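Long-range contacts in endoglucanase (Ganoderma lucidum, PDB 5D8Z), which probably hydrolyses internal beta-1,4-glucosidic bonds in cellulose and related glucans, as a family 5 glycoside hydrolase built on a TIM barrel: residues Gln23-Asn28 against Leu304-Trp309; Val74-Val79 against Ile116-Asn121; Asn163-Val168 against Leu196-Asn201; Asp233-Leu238 against Phe273-Gly278. One frame throughout, in Å; residues are numbered along the deposited sequence.

Contact 1: residues Gln23-Asn28 against Leu304-Trp309; sequences QFAGVN and LGYVGW
Leu304 O accepts the backbone N-H of Phe24 where the last barrel strand, 303-312, meets the first, 24-30. This parallel pairing, with the short strands at 22°, is the seam that closes the (beta/alpha)8 or TIM barrel. The Leu304 side chain lies alongside those of Gln23 and Phe24, pointing the same way; its CD2 is 3.4 Å from Gln23 OE1, and its CD1 only loosely meets Phe24 CE2 at 4.2 Å. Gly305 follows with a phi of 157°, at which any CB would press on the preceding carbonyl, so glycine suits the place. Tyr306 turns to the outer face. With CG set between backbone N and carbonyl carbon (chi1 59°), its ring folds back over Ala25, whose CB makes a CH-pi contact 4.1 Å from the ring centroid, while the hydroxyl bonds to the backbone O of Leu341. Val307 points into the barrel, and its CG1 rests 3.4 Å from Gly26 C, an approach eased by the missing side chain there. Gly308 N then donates to Gly26 O (2.8 Å). Trp309 ends the run, its ring crossing the Asn28 amide, with CE3 3.3 Å from CG of Asn28. The same asparagine, whose OD1 is held by Arg76, doubles its grip on the other strand: Gly308 O accepts both Asn28 N at 2.8 Å and, from above its carbonyl plane, Asn28 ND2 at 3.2 Å.

Contact 2: residues Val74-Val79 against Ile116-Asn121; sequences VFRLPV and IVDVHN
Arg76 and Asp118 form the tight, polar side of this parallel pairing between the second and third strands of the barrel. The arginine runs extended from CG to NE, sliding its CG past Ile116 CG2 (3.7 Å), and brings NH2 to Asp118 OD1 in a 2.9 Å salt bridge. Carboxylate and guanidinium are stacked, their planes 29° apart. Asp118 OD2 is also met on its syn side by His120 ND1 at 2.7 Å, in the plane of the imidazole, which helps fix the rotation of that ring; Pro78 CB packs 3.5 Å from the same ND1. The outer face is looser: the side chains of Leu77 and Val117 turn to helix 95-110 and do not touch each other. Leu77 O is bonded to Tyr101 OH. Farther along, Val79 donates to Asp118 O and accepts from His120 N. A leucine in place of Arg76 would probably leave the buried carboxylate of Asp118 without its charged mate and take from Asn28, Asn163 and Glu276 the guanidinium they share. The buried acid and base probably offset part of each other's charge, and the arrangement is consistent with a second-shell role for Asp118, which holds Arg76 and His120 near the sugar site.

Contact 3: residues Asn163-Val168 against Leu196-Asn201; sequences NEPHDV and LLPGNN. With BGC (beta-D-glucopyranose), chain C.
The glucan-binding pocket has part of its wall here, where Pro165, in the Asn-Glu-Pro sequence familiar from family 5 enzymes, packs against Pro198 and Gly199 at the C-terminal side of the fourth and fifth barrel strands. The two proline rings cross at about a right angle, with Pro165 CD 3.8 Å from Pro198 CB, and Pro165 CG reaches the carbonyl O of Gly199 at 3.3 Å. Rigid, apolar rings suit a place where two chain segments meet without regular strand pairing. Farther out, Asn200 swings its amide toward the other loop, CG anti to the backbone N (chi1 -151°), and its ND2 gives a 3.1 Å hydrogen bond to Val168 O, in the carbonyl plane on a lone pair. The other end of that amide stays at home, Asn200 OD1 accepting from Asn201 N. A water adds a bridge, accepting from Asp167 N and donating to Asn201 OD1. His166, held through ND1 by Asp167 OD2 at 2.8 Å, stacks its ring on that of Trp202, another pocket residue. Glu164 points away from 196-201: its extended chain brings OE1 within 3.1 Å of the glucose O4, which donates to it, while OE2 is bonded to His235 ND1. Since O4 is the oxygen through which a beta-1,4 bond would continue, its place beside Glu164 is consistent with a sugar on the leaving-group side of the cleavage point, and the proline packing probably helps hold the backbone from which this carboxylate reaches it.

Contact 4: residues Asp233-Leu238 against Phe273-Gly278; sequences DVHKYL and FNTETG. With BGC (beta-D-glucopyranose), chain C.
Val234 and Asn274 pair in parallel strands inclined at 42°, with Val234 N bonded to Phe273 O (3.0 Å) and Val234 O to Thr275 N, before the register shifts by one residue: the CA nearest that of His235 belongs to Glu276, and Lys236 N donates to Glu276 O at 3.1 Å. One face of the His235 imidazole is covered by Glu276 CB, 3.3 Å above its centre in a CH-pi contact; His235 ND1 is bonded to Glu164. Tyr237 comes in beyond it. With CG anti to its carbonyl carbon (chi1 -73°), the ring has Thr277 CA over one face, and its hydroxyl donates to Glu276 OE1 at 2.6 Å on the anti side of the carboxylate, the two planes 61° apart. Glu276 OE2 meanwhile forms a salt bridge with Arg76, so each carboxylate oxygen has its own partner. The Tyr237 ring also borders the sugar, with CE2 3.6 Å from glucose C6. A phenylalanine at Tyr237 would keep the ring but would probably leave Glu276 OE1 without its hydroxyl donor and the carboxylate freer to turn. Thr277 OG1 donates to Lys236 O at 2.6 Å, and Leu238 CD1 packs beside that hydroxyl. Such a pairing closes a beta-alpha-beta crossover through helix 254-267, and its strand ends carry the sugar-binding site, as in family 5 barrels, where the seventh strand typically bears the nucleophilic glutamate.

All four contacts are largely buried. Contacts 1, 2 and 4 each join neighbouring parallel strands of the one closed barrel, whereas contact 3 lies mostly in loops at the strand ends, with Asp167 exposed there as Gln23 is in contact 1. Contact 1 closes the ring, so the other three are nested within the chain it spans. Its chemistry is mainly backbone bonding and apolar cover; contacts 2 and 4 add charged groups in the interior, and contact 3 relies on prolines, amides and water. Arg76 connects contact 2 to the other three, and contacts 3 and 4 both touch the same glucose.

Contact 1: residues Gln23-Asn28 against Leu304-Trp309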
# COMPACT_ATOMS: atom_id res chain seq x y z
N GLN A 23 -14.13 6.28 -3.61
CA GLN A 23 -13.60 5.97 -4.95
C GLN A 23 -12.96 4.56 -5.02
O GLN A 23 -13.15 3.86 -6.00
CB GLN A 23 -12.58 6.99 -5.43
CG GLN A 23 -12.38 6.92 -6.95
CD GLN A 23 -11.17 7.70 -7.50
OE1 GLN A 23 -10.58 8.58 -6.84
NE2 GLN A 23 -10.80 7.37 -8.74
N PHE A 24 -12.18 4.16 -4.00
CA PHE A 24 -11.44 2.89 -4.02
C PHE A 24 -11.70 2.13 -2.77
O PHE A 24 -11.72 2.70 -1.70
CB PHE A 24 -9.94 3.12 -4.10
CG PHE A 24 -9.49 3.61 -5.45
CD1 PHE A 24 -9.45 2.76 -6.52
CD2 PHE A 24 -9.11 4.92 -5.64
CE1 PHE A 24 -9.03 3.19 -7.76
CE2 PHE A 24 -8.69 5.37 -6.86
CZ PHE A 24 -8.66 4.51 -7.93
N ALA A 25 -11.91 0.82 -2.90
CA ALA A 25 -11.79 -0.07 -1.74
C ALA A 25 -11.14 -1.38 -2.18
O ALA A 25 -11.50 -1.94 -3.20
CB ALA A 25 -13.13 -0.32 -1.09
N GLY A 26 -10.14 -1.83 -1.43
CA GLY A 26 -9.29 -2.94 -1.87
C GLY A 26 -8.72 -3.78 -0.76
O GLY A 26 -8.95 -3.55 0.43
N VAL A 27 -7.93 -4.76 -1.14
CA VAL A 27 -7.23 -5.54 -0.14
C VAL A 27 -5.77 -5.79 -0.57
O VAL A 27 -5.44 -5.81 -1.77
CB VAL A 27 -8.07 -6.82 0.20
CG1 VAL A 27 -8.87 -7.30 -1.00
CG2 VAL A 27 -7.23 -7.93 0.79
N ASN A 28 -4.89 -5.91 0.43
CA ASN A 28 -3.51 -6.19 0.17
C ASN A 28 -3.36 -7.65 -0.11
O ASN A 28 -3.73 -8.45 0.70
CB ASN A 28 -2.69 -5.85 1.38
CG ASN A 28 -2.42 -4.37 1.50
OD1 ASN A 28 -1.44 -3.86 0.91
ND2 ASN A 28 -3.27 -3.66 2.27
N LEU A 304 -9.46 9.06 -0.70
CA LEU A 304 -9.73 8.27 -1.90
C LEU A 304 -10.17 6.81 -1.63
O LEU A 304 -10.72 6.13 -2.54
CB LEU A 304 -8.48 8.20 -2.78
CG LEU A 304 -8.06 9.36 -3.68
CD1 LEU A 304 -7.31 8.80 -4.88
CD2 LEU A 304 -9.24 10.19 -4.14
N GLY A 305 -9.93 6.31 -0.42
CA GLY A 305 -10.22 4.90 -0.13
C GLY A 305 -9.46 4.24 1.01
O GLY A 305 -8.58 4.83 1.62
N TYR A 306 -9.84 2.99 1.29
CA TYR A 306 -9.10 2.14 2.25
C TYR A 306 -8.73 0.87 1.54
O TYR A 306 -9.41 0.48 0.59
CB TYR A 306 -9.92 1.84 3.51
CG TYR A 306 -11.20 1.14 3.20
CD1 TYR A 306 -11.23 -0.22 3.02
CD2 TYR A 306 -12.40 1.85 3.02
CE1 TYR A 306 -12.40 -0.88 2.70
CE2 TYR A 306 -13.57 1.20 2.71
CZ TYR A 306 -13.56 -0.17 2.57
OH TYR A 306 -14.71 -0.85 2.28
N VAL A 307 -7.63 0.24 1.98
CA VAL A 307 -7.22 -1.09 1.50
C VAL A 307 -6.89 -1.92 2.71
O VAL A 307 -6.05 -1.54 3.52
CB VAL A 307 -5.98 -1.01 0.62
CG1 VAL A 307 -5.71 -2.33 -0.09
CG2 VAL A 307 -6.14 0.08 -0.41
N GLY A 308 -7.53 -3.06 2.82
CA GLY A 308 -7.44 -3.86 4.04
C GLY A 308 -6.21 -4.75 4.06
O GLY A 308 -5.85 -5.32 3.04
N TRP A 309 -5.57 -4.86 5.22
CA TRP A 309 -4.34 -5.58 5.29
C TRP A 309 -4.65 -6.97 5.67
O TRP A 309 -5.07 -7.21 6.81
CB TRP A 309 -3.32 -5.03 6.29
CG TRP A 309 -2.15 -5.94 6.34
CD1 TRP A 309 -1.91 -6.90 7.28
CD2 TRP A 309 -1.10 -6.06 5.39
NE1 TRP A 309 -0.78 -7.61 6.98
CE2 TRP A 309 -0.25 -7.11 5.83
CE3 TRP A 309 -0.78 -5.37 4.21
CZ2 TRP A 309 0.90 -7.48 5.14
CZ3 TRP A 309 0.38 -5.74 3.52
CH2 TRP A 309 1.20 -6.79 3.99

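Contact 2: residues Val74-Val79 against Ile116-Asn121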
# COMPACT_ATOMS: atom_id res chain seq x y z
N VAL A 74 -9.56 -2.14 -6.17
CA VAL A 74 -8.12 -2.01 -6.28
C VAL A 74 -7.46 -3.10 -5.40
O VAL A 74 -8.04 -3.54 -4.43
CB VAL A 74 -7.69 -0.62 -5.79
CG1 VAL A 74 -8.00 -0.45 -4.32
CG2 VAL A 74 -6.21 -0.36 -6.01
N PHE A 75 -6.24 -3.50 -5.74
CA PHE A 75 -5.46 -4.39 -4.90
C PHE A 75 -4.08 -3.86 -4.72
O PHE A 75 -3.54 -3.20 -5.58
CB PHE A 75 -5.45 -5.81 -5.47
CG PHE A 75 -6.82 -6.37 -5.56
CD1 PHE A 75 -7.56 -6.59 -4.40
CD2 PHE A 75 -7.42 -6.55 -6.77
CE1 PHE A 75 -8.86 -7.04 -4.45
CE2 PHE A 75 -8.74 -7.00 -6.85
CZ PHE A 75 -9.46 -7.25 -5.68
N ARG A 76 -3.52 -4.14 -3.57
CA ARG A 76 -2.22 -3.66 -3.27
C ARG A 76 -1.30 -4.84 -3.23
O ARG A 76 -1.59 -5.80 -2.53
CB ARG A 76 -2.23 -2.94 -1.95
CG ARG A 76 -0.93 -2.26 -1.64
CD ARG A 76 -1.13 -1.26 -0.55
NE ARG A 76 0.09 -0.55 -0.20
CZ ARG A 76 0.83 -0.84 0.85
NH1 ARG A 76 0.54 -1.86 1.65
NH2 ARG A 76 1.89 -0.09 1.11
N LEU A 77 -0.19 -4.75 -3.94
CA LEU A 77 0.68 -5.88 -4.24
C LEU A 77 2.08 -5.62 -3.74
O LEU A 77 2.94 -5.13 -4.50
CB LEU A 77 0.78 -6.09 -5.75
CG LEU A 77 -0.50 -6.19 -6.57
CD1 LEU A 77 -0.10 -6.51 -8.00
CD2 LEU A 77 -1.43 -7.22 -5.99
N PRO A 78 2.33 -5.97 -2.47
CA PRO A 78 3.64 -5.71 -1.87
C PRO A 78 4.76 -6.51 -2.49
O PRO A 78 4.62 -7.70 -2.70
CB PRO A 78 3.45 -6.12 -0.42
CG PRO A 78 1.98 -6.12 -0.20
CD PRO A 78 1.39 -6.54 -1.50
N VAL A 79 5.87 -5.84 -2.79
CA VAL A 79 7.07 -6.53 -3.23
C VAL A 79 8.32 -5.78 -2.82
O VAL A 79 8.32 -4.60 -2.81
CB VAL A 79 7.07 -6.72 -4.76
CG1 VAL A 79 7.14 -5.40 -5.48
CG2 VAL A 79 8.23 -7.61 -5.16
N ILE A 116 -2.03 -1.21 -7.02
CA ILE A 116 -0.93 -0.50 -6.41
C ILE A 116 0.31 -1.37 -6.40
O ILE A 116 0.29 -2.46 -5.82
CB ILE A 116 -1.24 -0.19 -4.97
CG1 ILE A 116 -2.32 0.90 -4.86
CG2 ILE A 116 0.01 0.24 -4.25
CD1 ILE A 116 -3.26 0.68 -3.70
N VAL A 117 1.38 -0.88 -7.04
CA VAL A 117 2.66 -1.54 -7.06
C VAL A 117 3.46 -0.93 -5.91
O VAL A 117 4.03 0.15 -6.05
CB VAL A 117 3.37 -1.30 -8.40
CG1 VAL A 117 4.83 -1.72 -8.31
CG2 VAL A 117 2.70 -2.06 -9.52
N ASP A 118 3.48 -1.62 -4.78
CA ASP A 118 4.02 -1.14 -3.50
C ASP A 118 5.42 -1.69 -3.22
O ASP A 118 5.55 -2.90 -2.96
CB ASP A 118 3.11 -1.62 -2.36
CG ASP A 118 3.72 -1.43 -0.96
OD1 ASP A 118 4.20 -0.29 -0.63
OD2 ASP A 118 3.70 -2.41 -0.17
N VAL A 119 6.44 -0.83 -3.24
CA VAL A 119 7.79 -1.27 -2.88
C VAL A 119 7.86 -1.30 -1.36
O VAL A 119 7.84 -0.26 -0.70
CB VAL A 119 8.91 -0.37 -3.43
CG1 VAL A 119 10.25 -0.86 -2.94
CG2 VAL A 119 8.93 -0.35 -4.94
N HIS A 120 7.98 -2.51 -0.81
CA HIS A 120 7.76 -2.76 0.61
C HIS A 120 9.02 -2.73 1.44
O HIS A 120 9.35 -3.68 2.11
CB HIS A 120 7.10 -4.11 0.75
CG HIS A 120 6.15 -4.20 1.91
ND1 HIS A 120 4.85 -3.76 1.83
CD2 HIS A 120 6.32 -4.66 3.16
CE1 HIS A 120 4.24 -3.96 2.98
NE2 HIS A 120 5.12 -4.50 3.81
N ASN A 121 9.72 -1.61 1.43
CA ASN A 121 11.03 -1.52 2.05
C ASN A 121 11.26 -0.63 3.26
O ASN A 121 12.39 -0.59 3.73
CB ASN A 121 12.04 -1.16 0.99
CG ASN A 121 12.65 -2.36 0.39
OD1 ASN A 121 13.78 -2.70 0.69
ND2 ASN A 121 11.88 -3.05 -0.41

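Contact 3: residues Asn163-Val168 against Leu196-Asn201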
# COMPACT_ATOMS: atom_id res chain seq x y z
N ASN A 163 6.72 1.81 1.20
CA ASN A 163 5.89 1.34 2.27
C ASN A 163 6.45 1.68 3.63
O ASN A 163 7.58 1.38 3.92
CB ASN A 163 5.79 -0.15 2.21
CG ASN A 163 4.95 -0.69 3.32
OD1 ASN A 163 3.74 -0.51 3.31
ND2 ASN A 163 5.57 -1.34 4.28
N GLU A 164 5.62 2.30 4.46
CA GLU A 164 5.91 2.56 5.88
C GLU A 164 7.29 3.06 6.31
O GLU A 164 7.94 2.44 7.14
CB GLU A 164 5.51 1.35 6.71
CG GLU A 164 4.01 1.23 6.85
CD GLU A 164 3.57 0.14 7.81
OE1 GLU A 164 4.44 -0.64 8.25
OE2 GLU A 164 2.35 0.06 8.14
N PRO A 165 7.72 4.20 5.79
CA PRO A 165 8.90 4.83 6.37
C PRO A 165 8.73 5.03 7.87
O PRO A 165 7.63 5.37 8.34
CB PRO A 165 8.98 6.18 5.69
CG PRO A 165 8.08 6.12 4.48
CD PRO A 165 7.18 4.94 4.63
N HIS A 166 9.78 4.80 8.63
CA HIS A 166 9.73 4.95 10.04
C HIS A 166 11.10 5.27 10.54
O HIS A 166 12.08 5.03 9.85
CB HIS A 166 9.21 3.70 10.69
CG HIS A 166 10.18 2.56 10.69
ND1 HIS A 166 11.15 2.41 11.65
CD2 HIS A 166 10.30 1.51 9.85
CE1 HIS A 166 11.85 1.32 11.39
NE2 HIS A 166 11.35 0.75 10.31
N ASP A 167 11.14 5.85 11.74
CA ASP A 167 12.36 6.37 12.38
C ASP A 167 13.39 6.97 11.40
O ASP A 167 14.59 6.66 11.44
CB ASP A 167 12.96 5.30 13.30
CG ASP A 167 11.93 4.73 14.30
OD1 ASP A 167 11.46 5.52 15.16
OD2 ASP A 167 11.57 3.52 14.23
N VAL A 168 12.88 7.84 10.53
CA VAL A 168 13.70 8.62 9.61
C VAL A 168 14.12 9.91 10.27
O VAL A 168 13.28 10.63 10.79
CB VAL A 168 12.88 9.00 8.37
CG1 VAL A 168 13.66 9.91 7.41
CG2 VAL A 168 12.41 7.73 7.67
N LEU A 196 1.52 7.60 -4.72
CA LEU A 196 1.21 7.67 -3.30
C LEU A 196 2.46 8.19 -2.63
O LEU A 196 3.57 7.80 -3.01
CB LEU A 196 0.80 6.30 -2.75
CG LEU A 196 -0.43 5.74 -3.46
CD1 LEU A 196 -0.61 4.24 -3.32
CD2 LEU A 196 -1.69 6.44 -3.00
N LEU A 197 2.30 9.09 -1.67
CA LEU A 197 3.44 9.69 -1.04
C LEU A 197 3.39 9.39 0.44
O LEU A 197 2.48 9.86 1.13
CB LEU A 197 3.47 11.20 -1.25
CG LEU A 197 2.95 11.79 -2.54
CD1 LEU A 197 3.23 13.28 -2.49
CD2 LEU A 197 3.57 11.15 -3.77
N PRO A 198 4.38 8.65 0.94
CA PRO A 198 4.46 8.19 2.29
C PRO A 198 5.35 9.08 3.13
O PRO A 198 6.33 9.61 2.61
CB PRO A 198 5.16 6.86 2.12
CG PRO A 198 6.16 7.13 1.03
CD PRO A 198 5.54 8.19 0.16
N GLY A 199 4.99 9.24 4.39
CA GLY A 199 5.82 9.88 5.38
C GLY A 199 6.17 9.01 6.56
O GLY A 199 6.14 7.80 6.50
N ASN A 200 6.50 9.64 7.68
CA ASN A 200 7.22 9.00 8.76
C ASN A 200 6.28 8.27 9.68
O ASN A 200 5.08 8.12 9.39
CB ASN A 200 7.97 10.07 9.51
CG ASN A 200 9.24 9.56 10.14
OD1 ASN A 200 9.30 8.39 10.56
ND2 ASN A 200 10.25 10.43 10.26
N ASN A 201 6.82 7.82 10.81
CA ASN A 201 6.12 6.98 11.78
C ASN A 201 5.22 5.91 11.13
O ASN A 201 4.04 5.83 11.43
CB ASN A 201 5.34 7.83 12.80
CG ASN A 201 5.00 7.04 14.07
OD1 ASN A 201 5.87 6.35 14.64
ND2 ASN A 201 3.74 7.14 14.52
C2 BGC C . 4.74 -3.20 12.93
C3 BGC C . 4.28 -3.51 11.49
C4 BGC C . 3.10 -2.67 11.04
C5 BGC C . 3.33 -1.18 11.38
C6 BGC C . 2.06 -0.36 11.19
C1 BGC C . 4.81 -1.69 13.29
O2 BGC C . 6.03 -3.79 13.11
O3 BGC C . 3.85 -4.88 11.32
O4 BGC C . 2.87 -2.98 9.65
O5 BGC C . 3.71 -0.96 12.75
O6 BGC C . 1.59 0.20 12.42
O HOH W 1 8.76 7.11 13.55

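Contact 4: residues Asp233-Leu238 against Phe273-Gly278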
# COMPACT_ATOMS: atom_id res chain seq x y z
N ASP A 233 -0.17 8.88 1.34
CA ASP A 233 -0.26 7.46 1.56
C ASP A 233 -0.25 7.33 3.04
O ASP A 233 0.72 7.71 3.68
CB ASP A 233 1.01 6.81 0.98
CG ASP A 233 0.97 5.27 0.96
OD1 ASP A 233 -0.01 4.71 1.49
OD2 ASP A 233 1.92 4.64 0.41
N VAL A 234 -1.31 6.81 3.63
CA VAL A 234 -1.33 6.63 5.08
C VAL A 234 -1.87 5.27 5.48
O VAL A 234 -2.58 4.61 4.72
CB VAL A 234 -2.11 7.76 5.79
CG1 VAL A 234 -1.62 9.13 5.33
CG2 VAL A 234 -3.60 7.66 5.52
N HIS A 235 -1.49 4.88 6.69
CA HIS A 235 -1.77 3.59 7.27
C HIS A 235 -2.28 3.81 8.70
O HIS A 235 -1.86 4.76 9.36
CB HIS A 235 -0.49 2.78 7.30
CG HIS A 235 0.01 2.34 5.96
ND1 HIS A 235 0.99 1.39 5.81
CD2 HIS A 235 -0.36 2.68 4.70
CE1 HIS A 235 1.22 1.18 4.53
NE2 HIS A 235 0.41 1.94 3.83
N LYS A 236 -3.17 2.93 9.16
CA LYS A 236 -3.82 3.02 10.48
C LYS A 236 -4.51 1.73 10.90
O LYS A 236 -5.40 1.20 10.19
CB LYS A 236 -4.87 4.13 10.50
CG LYS A 236 -4.52 5.27 11.43
CD LYS A 236 -4.70 4.86 12.87
CE LYS A 236 -3.55 5.28 13.76
NZ LYS A 236 -3.73 4.64 15.10
N TYR A 237 -4.13 1.24 12.08
CA TYR A 237 -4.66 -0.01 12.61
C TYR A 237 -5.50 0.32 13.82
O TYR A 237 -5.46 1.44 14.29
CB TYR A 237 -3.50 -0.93 12.96
CG TYR A 237 -2.87 -1.49 11.71
CD1 TYR A 237 -3.43 -2.57 11.05
CD2 TYR A 237 -1.73 -0.91 11.15
CE1 TYR A 237 -2.85 -3.11 9.92
CE2 TYR A 237 -1.17 -1.43 10.00
CZ TYR A 237 -1.74 -2.52 9.40
OH TYR A 237 -1.20 -3.04 8.26
N LEU A 238 -6.26 -0.65 14.33
CA LEU A 238 -7.27 -0.35 15.34
C LEU A 238 -6.92 -0.84 16.74
O LEU A 238 -7.77 -0.86 17.63
CB LEU A 238 -8.62 -0.92 14.88
CG LEU A 238 -9.32 -0.07 13.79
CD1 LEU A 238 -8.71 -0.32 12.42
CD2 LEU A 238 -10.82 -0.28 13.71
N PHE A 273 -4.93 8.57 0.93
CA PHE A 273 -5.34 7.20 0.57
C PHE A 273 -4.83 6.25 1.65
O PHE A 273 -3.63 6.16 1.89
CB PHE A 273 -4.70 6.84 -0.77
CG PHE A 273 -5.29 5.64 -1.46
CD1 PHE A 273 -5.17 5.52 -2.84
CD2 PHE A 273 -5.97 4.63 -0.76
CE1 PHE A 273 -5.70 4.43 -3.51
CE2 PHE A 273 -6.49 3.53 -1.44
CZ PHE A 273 -6.36 3.43 -2.81
N ASN A 274 -5.74 5.55 2.29
CA ASN A 274 -5.39 4.65 3.36
C ASN A 274 -5.06 3.26 2.85
O ASN A 274 -5.94 2.43 2.70
CB ASN A 274 -6.53 4.55 4.35
CG ASN A 274 -6.16 3.69 5.50
OD1 ASN A 274 -4.97 3.46 5.75
ND2 ASN A 274 -7.15 3.20 6.22
N THR A 275 -3.77 3.00 2.61
CA THR A 275 -3.37 1.79 1.92
C THR A 275 -3.14 0.58 2.83
O THR A 275 -2.85 -0.50 2.36
CB THR A 275 -2.11 2.06 1.10
OG1 THR A 275 -1.21 2.85 1.89
CG2 THR A 275 -2.46 2.79 -0.16
N GLU A 276 -3.25 0.76 4.12
CA GLU A 276 -3.14 -0.36 5.04
C GLU A 276 -4.03 -0.10 6.27
O GLU A 276 -3.92 0.93 6.93
CB GLU A 276 -1.69 -0.56 5.48
CG GLU A 276 -1.00 -1.78 4.88
CD GLU A 276 0.42 -2.00 5.41
OE1 GLU A 276 0.61 -2.11 6.65
OE2 GLU A 276 1.36 -2.08 4.59
N THR A 277 -4.92 -1.05 6.54
CA THR A 277 -5.69 -1.08 7.79
C THR A 277 -6.31 -2.45 7.97
O THR A 277 -6.48 -3.20 7.01
CB THR A 277 -6.83 0.00 7.85
OG1 THR A 277 -7.42 0.02 9.17
CG2 THR A 277 -7.93 -0.26 6.82
N GLY A 278 -6.67 -2.76 9.20
CA GLY A 278 -7.47 -3.93 9.49
C GLY A 278 -7.57 -4.30 10.95
O GLY A 278 -7.09 -3.57 11.86
C2 BGC C . 4.74 -3.20 12.93
C3 BGC C . 4.28 -3.51 11.49
C4 BGC C . 3.10 -2.67 11.04
C5 BGC C . 3.33 -1.18 11.38
C6 BGC C . 2.06 -0.36 11.19
C1 BGC C . 4.81 -1.69 13.29
O2 BGC C . 6.03 -3.79 13.11
O3 BGC C . 3.85 -4.88 11.32
O4 BGC C . 2.87 -2.98 9.65
O5 BGC C . 3.71 -0.96 12.75
O6 BGC C . 1.59 0.20 12.42